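Probable acrylyl-CoA reductase AcuI (Escherichia coli, PDB 1O89) probably catalyses the NADPH-dependent reduction of acrylyl-CoA to propanoyl-CoA, working as a homodimer of the zinc-containing alcohol dehydrogenase family. Local coordinates at residues 194-200 / 213-219; 228-234 / 247-253; 152-156 / 187-191. All blocks are in the same frame, centred on the assembly; numbering follows the deposited sequence.

Interaction 1: 194-200 / 213-219; sequences QVVAVSG and ASRVLPR
Val196, Ala197 and Val198 pair with Arg215, Val216 and Leu217 as parallel neighbours in the Rossmann-type sheet, the two strands of a beta-alpha-beta unit joined through helix 205-211. Strand 195-199 takes and gives bonds in turn. Val195 O accepts Ser214 N at 2.8 Å, and Ala197 N gives to Arg215 O. Ala197 O in turn accepts Leu217 N at 3.0 Å, and Ser199 N reaches Leu217 O. A weak fifth bond runs from Arg219 N to Ser199 O. The backbones of Val196 and Val198 bond on the other flank, the first to Ile171 and Val173, the second to Val173 and Ala176. Ser199, Gly200 and Arg219 bind NADP(+), so part of the cofactor site lies where the two segments run out; Ser199 OG is held by Thr204 OG1 and Arg201 O. On the face of Val196 and Leu217, the guanidinium of Arg215 forms a salt bridge with Glu170 through NH2, its chain bent at chi3 (-119°). Val196 branches both ways there: CG2 lies 3.6 Å from Arg215 NE, while CG1, anti to the backbone N (chi1 176°), sits 3.7 Å from Leu217 CG.

Interaction 2: 228-234 / 247-253; sequences LEKQVWA and KVLAQMN
Trp233 and Met252 form a single parallel bridge where the chain leaves helix 242-250 and enters strand 252-253, beside the start of strand 233-238 in the Rossmann-type sheet. Gln251 O grips two successive amides, Val232 N at 2.9 Å, in the carbonyl plane, and Trp233 N at 3.2 Å, tilted from it; Trp233 O then takes Asn253 N. Further back, Glu229 N binds Ala250 O near the helix end at 2.9 Å, the donor standing 42° out of the carbonyl plane. Among the side chains, the Glu229 carboxylate meets Lys247 in a salt bridge, NZ approaching OE1 on its syn side at 2.6 Å, while OE2 pairs with Arg226. Glu229 CG rests on Ala250 CB. An alanine in place of Glu229 would probably leave Lys247 and Arg226 without their shared carboxylate and the lysine end free to turn. The Trp233 indole carries Val232 CG2 over the centre of one face, 3.5 Å above the plane, and Met252 SD at its edge as a Met-aromatic contact. Gln251 runs alongside the indole, pointing the same way, with its amide turned 73° from the ring; Trp233 NE1 gives its hydrogen to Gln251 OE1 at 2.8 Å, the oxygen lying 20° out of the ring plane.

Interaction 3: 152-156 / 187-191; sequences AMLCV and LLHKL
Val156 of helix 139-161 is touched by three leucines of the segment 187-191, at the end of helix 179-190, in a wholly apolar contact between two helices of the nucleotide-binding domain. Its two methyls divide the work. CG1, anti to the backbone N (chi1 167°), meets Leu191 CD1 tip to tip at 3.7 Å, the tightest approach of the set. CG2 turns to the preceding turn, where it lies 4.0 Å from Leu188 CD2, the two side chains sliding past each other in opposite directions, and 4.1 Å from Leu187 CB.

Leu187 is the other centre. Its CD1 methyl comes down on helix 139-161 at the first turn of the segment, 4.1 Å from Ala152 CB and 3.9 Å from the backbone N of Met153. The thioether of Met153 crosses the leucine at about a right angle, and SD touches both methyls, at 4.0 Å from Leu187 CD1 and 4.0 Å from Leu187 CD2. The methionine chain, bent at chi2 (74°) and chi3, brings the sulfur across.

Within each segment, Val156 N bonds to Ala152 O and Leu191 N to Leu187 O, setting the one-turn spacing of the contact residues. The nearest CA atoms stay 7.1 Å apart, between Val156 and Leu188, so the helices meet mainly through side chains, with Leu187 CD1 also reaching the Met153 backbone. Ala152 also lies close to Val180, which binds NADP(+), and this puts one end of the contact next to the cofactor site. Further out, Val156 and Leu188 both rest on Ile237 of strand 233-238, and Leu188 also reaches Ile171 and Val173 of strand 170-173, while Met153, Leu187 and Leu191 touch helix 293-306 through Arg302 and Asp306.

In the fold
Along the chain the contacts come in series, with interaction 3 closing before interaction 1 opens and interaction 1 before interaction 2. Interactions 1 and 2 reach the same six-stranded parallel sheet, of order 213-218, 195-199, 170-173, 233-238, 256-260, 282-285, and interaction 3 packs two helices against it. The centres of 1 and 2 lie about 15 Å apart, as do those of 1 and 3; those of 2 and 3 are about 20 Å apart, without touching. Trp233 joins 1 to 2 by packing on Val196, Arg215 and Leu217, and Val195 joins 1 to 3 by resting on Leu188. Interaction 1 thus links both others while itself holding NADP(+)-binding residues.

Interaction 1: 194-200 / 213-219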
ATOM      1  N   GLN A 194      -9.534  19.009   3.381  1.00 60.92           N
ATOM      2  CA  GLN A 194      -9.533  19.907   2.234  1.00 62.98           C
ATOM      3  C   GLN A 194      -9.431  19.030   0.992  1.00 60.62           C
ATOM      4  O   GLN A 194      -8.435  18.325   0.810  1.00 58.51           O
ATOM      5  CB  GLN A 194      -8.337  20.862   2.309  1.00 65.55           C
ATOM      6  CG  GLN A 194      -8.237  21.817   1.133  1.00 69.49           C
ATOM      7  CD  GLN A 194      -7.683  23.181   1.513  1.00 73.83           C
ATOM      8  OE1 GLN A 194      -6.916  23.311   2.464  1.00 76.30           O
ATOM      9  NE2 GLN A 194      -8.062  24.192   0.760  1.00 77.00           N
ATOM     10  N   VAL A 195     -10.460  19.054   0.152  1.00 60.39           N
ATOM     11  CA  VAL A 195     -10.559  18.117  -0.956  1.00 58.75           C
ATOM     12  C   VAL A 195     -10.312  18.786  -2.300  1.00 60.88           C
ATOM     13  O   VAL A 195     -10.777  19.889  -2.546  1.00 63.69           O
ATOM     14  CB  VAL A 195     -11.938  17.447  -0.981  1.00 57.95           C
ATOM     15  CG1 VAL A 195     -11.947  16.281  -1.973  1.00 56.71           C
ATOM     16  CG2 VAL A 195     -12.327  16.982   0.426  1.00 56.79           C
ATOM     17  N   VAL A 196      -9.549  18.110  -3.150  1.00 59.98           N
ATOM     18  CA  VAL A 196      -9.380  18.497  -4.540  1.00 62.16           C
ATOM     19  C   VAL A 196      -9.971  17.374  -5.379  1.00 61.25           C
ATOM     20  O   VAL A 196      -9.480  16.246  -5.338  1.00 58.51           O
ATOM     21  CB  VAL A 196      -7.892  18.691  -4.917  1.00 62.68           C
ATOM     22  CG1 VAL A 196      -7.745  18.990  -6.416  1.00 64.94           C
ATOM     23  CG2 VAL A 196      -7.269  19.795  -4.076  1.00 63.77           C
ATOM     24  N   ALA A 197     -11.037  17.688  -6.109  1.00 63.36           N
ATOM     25  CA  ALA A 197     -11.667  16.760  -7.028  1.00 63.30           C
ATOM     26  C   ALA A 197     -11.009  16.832  -8.401  1.00 66.11           C
ATOM     27  O   ALA A 197     -10.767  17.921  -8.929  1.00 69.42           O
ATOM     28  CB  ALA A 197     -13.136  17.070  -7.146  1.00 64.53           C
ATOM     29  N   VAL A 198     -10.738  15.669  -8.980  1.00 65.35           N
ATOM     30  CA  VAL A 198     -10.234  15.568 -10.341  1.00 68.12           C
ATOM     31  C   VAL A 198     -11.345  14.988 -11.210  1.00 69.76           C
ATOM     32  O   VAL A 198     -11.751  13.852 -11.012  1.00 67.45           O
ATOM     33  CB  VAL A 198      -8.994  14.646 -10.412  1.00 66.15           C
ATOM     34  CG1 VAL A 198      -8.576  14.399 -11.859  1.00 68.16           C
ATOM     35  CG2 VAL A 198      -7.835  15.225  -9.598  1.00 65.38           C
ATOM     36  N   SER A 199     -11.828  15.768 -12.171  1.00 74.61           N
ATOM     37  CA  SER A 199     -12.859  15.312 -13.104  1.00 77.24           C
ATOM     38  C   SER A 199     -12.458  15.540 -14.564  1.00 82.04           C
ATOM     39  O   SER A 199     -11.897  16.589 -14.905  1.00 84.99           O
ATOM     40  CB  SER A 199     -14.163  16.057 -12.834  1.00 78.72           C
ATOM     41  OG  SER A 199     -15.107  15.799 -13.857  1.00 80.85           O
ATOM     42  N   GLY A 200     -12.769  14.571 -15.427  1.00 83.71           N
ATOM     43  CA  GLY A 200     -12.519  14.699 -16.859  1.00 88.46           C
ATOM     44  C   GLY A 200     -13.510  15.595 -17.598  1.00 93.66           C
ATOM     45  O   GLY A 200     -13.183  16.190 -18.646  1.00 97.78           O
ATOM     46  N   ALA A 213     -15.573  20.097  -2.564  1.00 71.78           N
ATOM     47  CA  ALA A 213     -14.246  20.243  -3.148  1.00 71.91           C
ATOM     48  C   ALA A 213     -13.848  21.714  -3.140  1.00 75.35           C
ATOM     49  O   ALA A 213     -14.633  22.567  -3.557  1.00 78.39           O
ATOM     50  CB  ALA A 213     -14.233  19.699  -4.569  1.00 71.96           C
ATOM     51  N   SER A 214     -12.647  22.012  -2.645  1.00 74.96           N
ATOM     52  CA  SER A 214     -12.120  23.385  -2.676  1.00 78.53           C
ATOM     53  C   SER A 214     -11.612  23.777  -4.061  1.00 80.45           C
ATOM     54  O   SER A 214     -11.642  24.949  -4.418  1.00 84.05           O
ATOM     55  CB  SER A 214     -10.993  23.571  -1.665  1.00 77.89           C
ATOM     56  OG  SER A 214     -11.390  23.139  -0.379  1.00 77.31           O
ATOM     57  N   ARG A 215     -11.111  22.806  -4.824  1.00 78.14           N
ATOM     58  CA  ARG A 215     -10.722  23.060  -6.214  1.00 80.38           C
ATOM     59  C   ARG A 215     -10.906  21.825  -7.088  1.00 78.18           C
ATOM     60  O   ARG A 215     -10.955  20.693  -6.595  1.00 74.80           O
ATOM     61  CB  ARG A 215      -9.279  23.592  -6.320  1.00 81.66           C
ATOM     62  CG  ARG A 215      -8.438  23.440  -5.055  1.00 79.53           C
ATOM     63  CD  ARG A 215      -7.046  24.035  -5.156  1.00 80.89           C
ATOM     64  NE  ARG A 215      -5.994  23.033  -4.977  1.00 76.71           N
ATOM     65  CZ  ARG A 215      -5.148  22.625  -5.925  1.00 77.80           C
ATOM     66  NH1 ARG A 215      -5.201  23.111  -7.162  1.00 82.27           N
ATOM     67  NH2 ARG A 215      -4.224  21.715  -5.637  1.00 74.83           N
ATOM     68  N   VAL A 216     -11.008  22.063  -8.390  1.00 80.67           N
ATOM     69  CA  VAL A 216     -11.248  21.009  -9.362  1.00 79.71           C
ATOM     70  C   VAL A 216     -10.231  21.065 -10.506  1.00 81.89           C
ATOM     71  O   VAL A 216     -10.130  22.069 -11.209  1.00 86.32           O
ATOM     72  CB  VAL A 216     -12.668  21.101  -9.944  1.00 81.52           C
ATOM     73  CG1 VAL A 216     -12.912  19.971 -10.961  1.00 80.74           C
ATOM     74  CG2 VAL A 216     -13.727  21.095  -8.820  1.00 79.68           C
ATOM     75  N   LEU A 217      -9.496  19.972 -10.690  1.00 79.29           N
ATOM     76  CA  LEU A 217      -8.507  19.844 -11.750  1.00 81.09           C
ATOM     77  C   LEU A 217      -9.029  18.959 -12.894  1.00 81.80           C
ATOM     78  O   LEU A 217      -9.813  18.043 -12.655  1.00 79.55           O
ATOM     79  CB  LEU A 217      -7.228  19.241 -11.158  1.00 78.13           C
ATOM     80  CG  LEU A 217      -6.722  19.910  -9.874  1.00 76.72           C
ATOM     81  CD1 LEU A 217      -5.460  19.247  -9.378  1.00 74.73           C
ATOM     82  CD2 LEU A 217      -6.494  21.398 -10.100  1.00 82.44           C
ATOM     83  N   PRO A 218      -8.601  19.220 -14.132  1.00 85.37           N
ATOM     84  CA  PRO A 218      -8.924  18.324 -15.253  1.00 86.34           C
ATOM     85  C   PRO A 218      -8.131  17.007 -15.227  1.00 83.43           C
ATOM     86  O   PRO A 218      -6.984  16.980 -14.773  1.00 82.13           O
ATOM     87  CB  PRO A 218      -8.566  19.159 -16.496  1.00 91.82           C
ATOM     88  CG  PRO A 218      -7.571  20.169 -16.030  1.00 92.79           C
ATOM     89  CD  PRO A 218      -7.809  20.385 -14.564  1.00 89.38           C
ATOM     90  N   ARG A 219      -8.748  15.930 -15.714  1.00 82.68           N
ATOM     91  CA  ARG A 219      -8.101  14.617 -15.762  1.00 80.50           C
ATOM     92  C   ARG A 219      -6.918  14.590 -16.732  1.00 82.86           C
ATOM     93  O   ARG A 219      -6.039  13.732 -16.604  1.00 80.60           O
ATOM     94  CB  ARG A 219      -9.108  13.526 -16.159  1.00 80.22           C
ATOM     95  CG  ARG A 219      -8.651  12.073 -15.856  1.00 77.68           C
ATOM     96  CD  ARG A 219      -8.924  11.079 -16.999  1.00 81.55           C
ATOM     97  NE  ARG A 219      -7.755  10.855 -17.863  1.00 84.51           N
ATOM     98  CZ  ARG A 219      -7.581  11.334 -19.108  1.00 89.46           C
ATOM     99  NH1 ARG A 219      -8.489  12.107 -19.704  1.00 93.20           N
ATOM    100  NH2 ARG A 219      -6.467  11.037 -19.770  1.00 91.01           N
TER

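Interaction 2: 228-234 / 247-253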
ATOM      1  N   LEU A 228       9.129  10.519  -9.452  1.00 63.70           N
ATOM      2  CA  LEU A 228       8.821  11.426  -8.349  1.00 62.71           C
ATOM      3  C   LEU A 228       8.524  12.829  -8.870  1.00 65.33           C
ATOM      4  O   LEU A 228       9.289  13.384  -9.662  1.00 68.49           O
ATOM      5  CB  LEU A 228       9.982  11.494  -7.353  1.00 62.06           C
ATOM      6  CG  LEU A 228      10.383  10.192  -6.652  1.00 59.87           C
ATOM      7  CD1 LEU A 228      11.596  10.425  -5.752  1.00 60.72           C
ATOM      8  CD2 LEU A 228       9.227   9.590  -5.852  1.00 56.51           C
ATOM      9  N   GLU A 229       7.416  13.396  -8.408  1.00 64.29           N
ATOM     10  CA  GLU A 229       7.052  14.782  -8.682  1.00 67.02           C
ATOM     11  C   GLU A 229       6.968  15.565  -7.383  1.00 65.79           C
ATOM     12  O   GLU A 229       7.093  14.994  -6.317  1.00 62.91           O
ATOM     13  CB  GLU A 229       5.690  14.841  -9.377  1.00 67.59           C
ATOM     14  CG  GLU A 229       5.518  13.833 -10.504  1.00 68.93           C
ATOM     15  CD  GLU A 229       4.952  14.454 -11.765  1.00 72.98           C
ATOM     16  OE1 GLU A 229       3.849  15.043 -11.704  1.00 73.14           O
ATOM     17  OE2 GLU A 229       5.614  14.341 -12.813  1.00 76.02           O
ATOM     18  N   LYS A 230       6.735  16.873  -7.469  1.00 68.30           N
ATOM     19  CA  LYS A 230       6.567  17.693  -6.267  1.00 68.05           C
ATOM     20  C   LYS A 230       5.491  17.091  -5.359  1.00 64.69           C
ATOM     21  O   LYS A 230       4.431  16.655  -5.836  1.00 63.71           O
ATOM     22  CB  LYS A 230       6.196  19.135  -6.626  1.00 71.58           C
ATOM     23  CG  LYS A 230       6.140  20.061  -5.417  1.00 72.64           C
ATOM     24  CD  LYS A 230       5.565  21.431  -5.736  1.00 76.80           C
ATOM     25  CE  LYS A 230       5.748  22.361  -4.540  1.00 78.61           C
ATOM     26  NZ  LYS A 230       5.054  23.662  -4.720  1.00 82.77           N
ATOM     27  N   GLN A 231       5.778  17.069  -4.059  1.00 63.11           N
ATOM     28  CA  GLN A 231       4.865  16.533  -3.050  1.00 60.38           C
ATOM     29  C   GLN A 231       3.702  17.500  -2.803  1.00 61.20           C
ATOM     30  O   GLN A 231       3.913  18.588  -2.277  1.00 62.74           O
ATOM     31  CB  GLN A 231       5.602  16.317  -1.722  1.00 59.45           C
ATOM     32  CG  GLN A 231       6.498  15.090  -1.661  1.00 58.41           C
ATOM     33  CD  GLN A 231       7.443  15.134  -0.474  1.00 59.80           C
ATOM     34  OE1 GLN A 231       7.096  14.693   0.620  1.00 59.49           O
ATOM     35  NE2 GLN A 231       8.633  15.684  -0.683  1.00 60.57           N
ATOM     36  N   VAL A 232       2.485  17.100  -3.179  1.00 59.97           N
ATOM     37  CA  VAL A 232       1.297  17.939  -2.961  1.00 61.00           C
ATOM     38  C   VAL A 232       0.151  17.278  -2.170  1.00 58.20           C
ATOM     39  O   VAL A 232      -0.607  17.989  -1.522  1.00 58.88           O
ATOM     40  CB  VAL A 232       0.750  18.545  -4.303  1.00 63.53           C
ATOM     41  CG1 VAL A 232       1.674  19.641  -4.826  1.00 67.50           C
ATOM     42  CG2 VAL A 232       0.557  17.486  -5.373  1.00 62.93           C
ATOM     43  N   TRP A 233       0.018  15.949  -2.187  1.00 55.67           N
ATOM     44  CA  TRP A 233      -1.136  15.300  -1.517  1.00 53.75           C
ATOM     45  C   TRP A 233      -0.797  14.571  -0.216  1.00 52.38           C
ATOM     46  O   TRP A 233       0.151  13.786  -0.163  1.00 50.81           O
ATOM     47  CB  TRP A 233      -1.858  14.304  -2.438  1.00 52.41           C
ATOM     48  CG  TRP A 233      -2.029  14.736  -3.835  1.00 53.27           C
ATOM     49  CD1 TRP A 233      -1.569  14.098  -4.945  1.00 52.48           C
ATOM     50  CD2 TRP A 233      -2.718  15.893  -4.290  1.00 56.96           C
ATOM     51  NE1 TRP A 233      -1.906  14.804  -6.072  1.00 56.22           N
ATOM     52  CE2 TRP A 233      -2.629  15.907  -5.700  1.00 59.08           C
ATOM     53  CE3 TRP A 233      -3.403  16.933  -3.650  1.00 59.07           C
ATOM     54  CZ2 TRP A 233      -3.189  16.920  -6.477  1.00 61.31           C
ATOM     55  CZ3 TRP A 233      -3.964  17.941  -4.426  1.00 61.87           C
ATOM     56  CH2 TRP A 233      -3.847  17.927  -5.822  1.00 63.44           C
ATOM     57  N   ALA A 234      -1.602  14.811   0.823  1.00 52.70           N
ATOM     58  CA  ALA A 234      -1.490  14.065   2.084  1.00 51.35           C
ATOM     59  C   ALA A 234      -2.098  12.681   1.930  1.00 49.37           C
ATOM     60  O   ALA A 234      -1.617  11.696   2.515  1.00 48.69           O
ATOM     61  CB  ALA A 234      -2.185  14.813   3.201  1.00 52.37           C
ATOM     62  N   LYS A 247       0.364   9.029 -11.591  1.00 58.68           N
ATOM     63  CA  LYS A 247       0.700  10.432 -11.343  1.00 59.90           C
ATOM     64  C   LYS A 247       0.500  10.790  -9.867  1.00 57.12           C
ATOM     65  O   LYS A 247       1.378  11.381  -9.245  1.00 57.69           O
ATOM     66  CB  LYS A 247      -0.151  11.336 -12.236  1.00 62.78           C
ATOM     67  CG  LYS A 247       0.088  12.841 -12.054  1.00 64.93           C
ATOM     68  CD  LYS A 247       1.268  13.328 -12.845  1.00 68.05           C
ATOM     69  CE  LYS A 247       1.040  14.730 -13.376  1.00 70.99           C
ATOM     70  NZ  LYS A 247       2.304  15.334 -13.770  1.00 73.14           N
ATOM     71  N   VAL A 248      -0.653  10.422  -9.326  1.00 54.79           N
ATOM     72  CA  VAL A 248      -1.024  10.721  -7.945  1.00 52.83           C
ATOM     73  C   VAL A 248      -0.001  10.156  -6.957  1.00 50.92           C
ATOM     74  O   VAL A 248       0.331  10.803  -5.968  1.00 50.19           O
ATOM     75  CB  VAL A 248      -2.422  10.140  -7.612  1.00 51.38           C
ATOM     76  CG1 VAL A 248      -2.697  10.149  -6.101  1.00 50.15           C
ATOM     77  CG2 VAL A 248      -3.523  10.888  -8.352  1.00 53.35           C
ATOM     78  N   LEU A 249       0.485   8.947  -7.232  1.00 49.88           N
ATOM     79  CA  LEU A 249       1.486   8.302  -6.391  1.00 48.35           C
ATOM     80  C   LEU A 249       2.801   9.073  -6.360  1.00 49.53           C
ATOM     81  O   LEU A 249       3.405   9.214  -5.313  1.00 48.71           O
ATOM     82  CB  LEU A 249       1.746   6.868  -6.858  1.00 48.00           C
ATOM     83  CG  LEU A 249       0.710   5.828  -6.435  1.00 45.42           C
ATOM     84  CD1 LEU A 249       0.859   4.588  -7.296  1.00 45.48           C
ATOM     85  CD2 LEU A 249       0.829   5.491  -4.944  1.00 42.84           C
ATOM     86  N   ALA A 250       3.238   9.564  -7.518  1.00 51.79           N
ATOM     87  CA  ALA A 250       4.458  10.353  -7.610  1.00 53.15           C
ATOM     88  C   ALA A 250       4.307  11.737  -6.959  1.00 53.91           C
ATOM     89  O   ALA A 250       5.305  12.398  -6.669  1.00 54.73           O
ATOM     90  CB  ALA A 250       4.871  10.494  -9.049  1.00 56.31           C
ATOM     91  N   GLN A 251       3.062  12.152  -6.715  1.00 53.08           N
ATOM     92  CA  GLN A 251       2.749  13.428  -6.054  1.00 54.07           C
ATOM     93  C   GLN A 251       2.446  13.294  -4.554  1.00 51.69           C
ATOM     94  O   GLN A 251       2.197  14.289  -3.894  1.00 52.16           O
ATOM     95  CB  GLN A 251       1.538  14.094  -6.726  1.00 55.20           C
ATOM     96  CG  GLN A 251       1.794  14.627  -8.114  1.00 58.74           C
ATOM     97  CD  GLN A 251       0.542  15.202  -8.763  1.00 60.42           C
ATOM     98  OE1 GLN A 251      -0.585  14.732  -8.525  1.00 59.38           O
ATOM     99  NE2 GLN A 251       0.733  16.193  -9.598  1.00 63.15           N
ATOM    100  N   MET A 252       2.453  12.074  -4.020  1.00 50.08           N
ATOM    101  CA  MET A 252       2.143  11.856  -2.602  1.00 48.45           C
ATOM    102  C   MET A 252       3.233  12.422  -1.672  1.00 49.04           C
ATOM    103  O   MET A 252       4.425  12.223  -1.895  1.00 48.89           O
ATOM    104  CB  MET A 252       1.971  10.370  -2.319  1.00 46.70           C
ATOM    105  CG  MET A 252       0.801   9.704  -3.037  1.00 48.17           C
ATOM    106  SD  MET A 252      -0.822  10.539  -2.823  1.00 52.58           S
ATOM    107  CE  MET A 252      -0.831  10.619  -1.017  1.00 46.15           C
ATOM    108  N   ASN A 253       2.796  13.152  -0.647  1.00 49.44           N
ATOM    109  CA  ASN A 253       3.639  13.548   0.477  1.00 50.11           C
ATOM    110  C   ASN A 253       4.303  12.336   1.083  1.00 48.83           C
ATOM    111  O   ASN A 253       3.762  11.238   1.004  1.00 47.51           O
ATOM    112  CB  ASN A 253       2.804  14.181   1.591  1.00 50.13           C
ATOM    113  CG  ASN A 253       2.333  15.588   1.259  1.00 53.16           C
ATOM    114  OD1 ASN A 253       2.713  16.171   0.229  1.00 55.28           O
ATOM    115  ND2 ASN A 253       1.512  16.146   2.142  1.00 51.41           N
TER

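Interaction 3: 152-156 / 187-191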
ATOM      1  N   ALA A 152     -16.660   4.179  -1.124  1.00 42.53           N
ATOM      2  CA  ALA A 152     -16.117   5.463  -0.710  1.00 42.91           C
ATOM      3  C   ALA A 152     -15.759   5.423   0.769  1.00 42.82           C
ATOM      4  O   ALA A 152     -14.659   5.833   1.153  1.00 42.24           O
ATOM      5  CB  ALA A 152     -17.084   6.574  -0.987  1.00 44.59           C
ATOM      6  N   MET A 153     -16.657   4.899   1.597  1.00 43.18           N
ATOM      7  CA  MET A 153     -16.396   4.867   3.031  1.00 43.86           C
ATOM      8  C   MET A 153     -15.185   4.012   3.345  1.00 43.13           C
ATOM      9  O   MET A 153     -14.362   4.399   4.152  1.00 43.42           O
ATOM     10  CB  MET A 153     -17.597   4.350   3.816  1.00 45.09           C
ATOM     11  CG  MET A 153     -17.485   4.571   5.320  1.00 46.73           C
ATOM     12  SD  MET A 153     -17.744   6.289   5.840  1.00 51.06           S
ATOM     13  CE  MET A 153     -16.135   6.715   6.297  1.00 49.37           C
ATOM     14  N   LEU A 154     -15.068   2.857   2.703  1.00 43.02           N
ATOM     15  CA  LEU A 154     -13.913   1.997   2.920  1.00 42.78           C
ATOM     16  C   LEU A 154     -12.630   2.699   2.510  1.00 42.31           C
ATOM     17  O   LEU A 154     -11.585   2.464   3.109  1.00 41.71           O
ATOM     18  CB  LEU A 154     -14.061   0.658   2.184  1.00 42.63           C
ATOM     19  CG  LEU A 154     -15.112  -0.308   2.775  1.00 44.18           C
ATOM     20  CD1 LEU A 154     -15.488  -1.342   1.764  1.00 45.38           C
ATOM     21  CD2 LEU A 154     -14.578  -1.014   4.018  1.00 45.71           C
ATOM     22  N   CYS A 155     -12.694   3.536   1.476  1.00 42.62           N
ATOM     23  CA  CYS A 155     -11.519   4.318   1.080  1.00 42.26           C
ATOM     24  C   CYS A 155     -11.150   5.323   2.158  1.00 42.60           C
ATOM     25  O   CYS A 155      -9.979   5.484   2.477  1.00 41.72           O
ATOM     26  CB  CYS A 155     -11.732   5.036  -0.243  1.00 43.04           C
ATOM     27  SG  CYS A 155     -11.820   3.900  -1.637  1.00 42.08           S
ATOM     28  N   VAL A 156     -12.152   5.982   2.724  1.00 43.73           N
ATOM     29  CA  VAL A 156     -11.922   6.991   3.754  1.00 44.75           C
ATOM     30  C   VAL A 156     -11.321   6.316   4.981  1.00 44.98           C
ATOM     31  O   VAL A 156     -10.357   6.814   5.569  1.00 45.02           O
ATOM     32  CB  VAL A 156     -13.207   7.723   4.120  1.00 46.00           C
ATOM     33  CG1 VAL A 156     -13.036   8.532   5.400  1.00 47.21           C
ATOM     34  CG2 VAL A 156     -13.645   8.616   2.955  1.00 46.98           C
ATOM     35  N   LEU A 187     -17.948  12.791   2.078  1.00 52.82           N
ATOM     36  CA  LEU A 187     -17.475  12.188   3.326  1.00 51.57           C
ATOM     37  C   LEU A 187     -16.261  12.917   3.869  1.00 51.69           C
ATOM     38  O   LEU A 187     -16.240  13.284   5.034  1.00 52.00           O
ATOM     39  CB  LEU A 187     -17.132  10.715   3.128  1.00 49.45           C
ATOM     40  CG  LEU A 187     -18.362   9.804   3.010  1.00 49.97           C
ATOM     41  CD1 LEU A 187     -17.932   8.435   2.524  1.00 47.87           C
ATOM     42  CD2 LEU A 187     -19.113   9.712   4.352  1.00 49.86           C
ATOM     43  N   LEU A 188     -15.263  13.129   3.013  1.00 51.07           N
ATOM     44  CA  LEU A 188     -14.021  13.808   3.393  1.00 51.80           C
ATOM     45  C   LEU A 188     -14.265  15.244   3.845  1.00 54.49           C
ATOM     46  O   LEU A 188     -13.751  15.684   4.862  1.00 55.52           O
ATOM     47  CB  LEU A 188     -13.030  13.812   2.221  1.00 50.87           C
ATOM     48  CG  LEU A 188     -12.416  12.470   1.840  1.00 48.28           C
ATOM     49  CD1 LEU A 188     -11.656  12.609   0.549  1.00 48.80           C
ATOM     50  CD2 LEU A 188     -11.490  11.970   2.934  1.00 46.82           C
ATOM     51  N   HIS A 189     -15.045  15.975   3.067  1.00 56.58           N
ATOM     52  CA  HIS A 189     -15.439  17.336   3.422  1.00 59.59           C
ATOM     53  C   HIS A 189     -16.160  17.409   4.769  1.00 60.70           C
ATOM     54  O   HIS A 189     -15.882  18.278   5.567  1.00 62.38           O
ATOM     55  CB  HIS A 189     -16.358  17.918   2.352  1.00 61.37           C
ATOM     56  CG  HIS A 189     -16.870  19.281   2.691  1.00 64.65           C
ATOM     57  ND1 HIS A 189     -18.149  19.501   3.146  1.00 66.57           N
ATOM     58  CD2 HIS A 189     -16.258  20.487   2.677  1.00 66.99           C
ATOM     59  CE1 HIS A 189     -18.317  20.793   3.369  1.00 71.53           C
ATOM     60  NE2 HIS A 189     -17.179  21.413   3.100  1.00 72.67           N
ATOM     61  N   LYS A 190     -17.101  16.502   5.005  1.00 60.03           N
ATOM     62  CA  LYS A 190     -17.774  16.442   6.295  1.00 61.50           C
ATOM     63  C   LYS A 190     -16.769  16.205   7.417  1.00 60.97           C
ATOM     64  O   LYS A 190     -16.873  16.801   8.482  1.00 63.10           O
ATOM     65  CB  LYS A 190     -18.837  15.339   6.307  1.00 60.38           C
ATOM     66  CG  LYS A 190     -19.677  15.307   7.593  1.00 63.07           C
ATOM     67  CD  LYS A 190     -19.063  14.354   8.643  1.00 62.65           C
ATOM     68  CE  LYS A 190     -19.833  14.364   9.967  1.00 65.32           C
ATOM     69  NZ  LYS A 190     -19.229  13.422  10.951  1.00 64.05           N
ATOM     70  N   LEU A 191     -15.795  15.332   7.176  1.00 58.62           N
ATOM     71  CA  LEU A 191     -14.810  14.966   8.201  1.00 58.43           C
ATOM     72  C   LEU A 191     -13.709  16.012   8.410  1.00 59.64           C
ATOM     73  O   LEU A 191     -12.855  15.837   9.264  1.00 60.28           O
ATOM     74  CB  LEU A 191     -14.195  13.593   7.875  1.00 55.66           C
ATOM     75  CG  LEU A 191     -15.187  12.432   8.055  1.00 55.33           C
ATOM     76  CD1 LEU A 191     -14.729  11.209   7.300  1.00 52.73           C
ATOM     77  CD2 LEU A 191     -15.419  12.106   9.528  1.00 57.79           C
TER